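Local coordinates for Rbstp0775 protein (Geobacillus stearothermophilus, PDB 1RZ3), which probably acts as an ATP-binding kinase of the phosphoribulokinase and uridine kinase family, though its function is unproven, at residues A[26-31]-A[147-152]. Residues are numbered along the deposited sequence; the frame is centred on the assembly and turned at random.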
# COMPACT_ATOMS: atom_id res chain seq x y z
N GLY A 26 -4.48 -1.02 5.73
CA GLY A 26 -3.82 -0.36 4.62
C GLY A 26 -3.17 0.92 5.10
O GLY A 26 -3.73 1.64 5.92
N ILE A 27 -1.97 1.18 4.60
CA ILE A 27 -1.26 2.41 4.93
C ILE A 27 -1.10 3.11 3.58
O ILE A 27 -0.24 2.76 2.78
CB ILE A 27 0.12 2.13 5.55
CG1 ILE A 27 -0.05 1.38 6.88
CG2 ILE A 27 0.85 3.44 5.80
CD1 ILE A 27 1.25 1.14 7.63
N ASP A 28 -1.98 4.08 3.35
CA ASP A 28 -2.01 4.84 2.11
C ASP A 28 -1.28 6.16 2.29
O ASP A 28 -1.39 6.82 3.31
CB ASP A 28 -3.48 5.06 1.73
CG ASP A 28 -3.67 5.65 0.35
OD1 ASP A 28 -2.83 5.42 -0.55
OD2 ASP A 28 -4.70 6.33 0.15
N GLY A 29 -0.50 6.54 1.28
CA GLY A 29 0.23 7.79 1.38
C GLY A 29 0.99 8.03 0.10
O GLY A 29 1.28 7.08 -0.63
N LEU A 30 1.32 9.29 -0.17
CA LEU A 30 2.05 9.64 -1.38
C LEU A 30 3.51 9.22 -1.31
O LEU A 30 4.00 8.79 -0.26
CB LEU A 30 1.93 11.15 -1.63
CG LEU A 30 0.50 11.70 -1.60
CD1 LEU A 30 0.50 13.17 -2.00
CD2 LEU A 30 -0.38 10.89 -2.54
N SER A 31 4.21 9.33 -2.43
CA SER A 31 5.62 8.96 -2.50
C SER A 31 6.46 9.70 -1.47
O SER A 31 6.31 10.90 -1.27
CB SER A 31 6.16 9.24 -3.91
OG SER A 31 7.53 8.90 -3.99
N VAL A 147 -8.02 1.66 6.93
CA VAL A 147 -7.02 2.36 6.14
C VAL A 147 -6.56 3.63 6.85
O VAL A 147 -7.39 4.42 7.32
CB VAL A 147 -7.54 2.77 4.75
CG1 VAL A 147 -6.48 3.59 4.00
CG2 VAL A 147 -7.90 1.52 3.94
N VAL A 148 -5.25 3.79 6.94
CA VAL A 148 -4.65 4.98 7.55
C VAL A 148 -4.07 5.76 6.38
O VAL A 148 -3.36 5.19 5.56
CB VAL A 148 -3.48 4.64 8.48
CG1 VAL A 148 -2.94 5.92 9.11
CG2 VAL A 148 -3.91 3.66 9.54
N TYR A 149 -4.37 7.05 6.29
CA TYR A 149 -3.79 7.85 5.22
C TYR A 149 -2.70 8.68 5.88
O TYR A 149 -2.96 9.40 6.85
CB TYR A 149 -4.82 8.77 4.57
CG TYR A 149 -4.21 9.61 3.46
CD1 TYR A 149 -4.11 9.11 2.16
CD2 TYR A 149 -3.68 10.88 3.72
CE1 TYR A 149 -3.51 9.86 1.14
CE2 TYR A 149 -3.08 11.63 2.71
CZ TYR A 149 -2.99 11.11 1.43
OH TYR A 149 -2.41 11.85 0.42
N LEU A 150 -1.48 8.57 5.37
CA LEU A 150 -0.34 9.30 5.90
C LEU A 150 -0.26 10.65 5.20
O LEU A 150 0.20 10.73 4.07
CB LEU A 150 0.94 8.50 5.64
CG LEU A 150 2.00 8.50 6.74
CD1 LEU A 150 1.37 7.95 8.01
CD2 LEU A 150 3.19 7.66 6.33
N ASP A 151 -0.72 11.70 5.87
CA ASP A 151 -0.71 13.03 5.28
C ASP A 151 0.58 13.79 5.57
O ASP A 151 0.92 14.05 6.72
CB ASP A 151 -1.92 13.82 5.77
CG ASP A 151 -2.15 15.10 5.00
OD1 ASP A 151 -1.74 15.15 3.82
OD2 ASP A 151 -2.74 16.04 5.56
N CYS A 152 1.30 14.15 4.50
CA CYS A 152 2.56 14.87 4.63
C CYS A 152 2.55 16.09 3.71
O CYS A 152 1.98 16.06 2.62
CB CYS A 152 3.72 13.94 4.25
SG CYS A 152 5.36 14.49 4.78
O HOH W 1 1.12 11.27 1.68
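Asp28 O receives the shortest direct hydrogen bond of this strand pair, 2.7 Å from Leu150 N. The bond is nearly straight, with an N-H...O angle of 170°. The CA-H of Tyr149 also points at Asp28 O, a weaker contact. Asp28 N in turn donates to Val148 O at 2.8 Å, and Val148 N donates to Gly26 O at the same length. Asp28 thus uses both its N-H and its carbonyl on residues 147-152, as expected for parallel strands. Where the strands part, one water continues the link: it accepts from Leu30 N and donates to Leu150 O.

Asp28 and Tyr149 share one face of the sheet. Asp28 CG lies anti to the backbone N (chi1 -171°), which sets the carboxylate beside the tyrosine. Its OD2 reaches the ring edge, near the ring plane, at 3.5 Å from Tyr149 CD1. The carboxylate and ring planes are 80° apart. Tyr183 OH hydrogen-bonds with OD2, and Leu135 N with OD1, so both carboxylate oxygens have polar partners. Further along, Tyr149 OH comes to 3.5 Å from Leu30 CG. Pro189 and Ile190 of helix 189-192 also touch the Tyr149 side chain. Cutting Tyr149 back to an alanine is likely to leave Leu30 and the Asp28 carboxylate without this neighbour and to open a gap against helix 189-192. Val147 CG1 meets Asp28 CB on this same face. Ile27, Val148 and Leu150 point to the other face, where Ile27 and Leu150 touch helix 35-48.

Strand 23-29 is the central strand of a five-stranded parallel sheet of order 2-3-1-4-5, and 146-150 lies beside it. The first runs into a probable Walker A loop containing Gly29 and Lys35, and this strand-loop-helix is characteristic of the P-loop kinase fold.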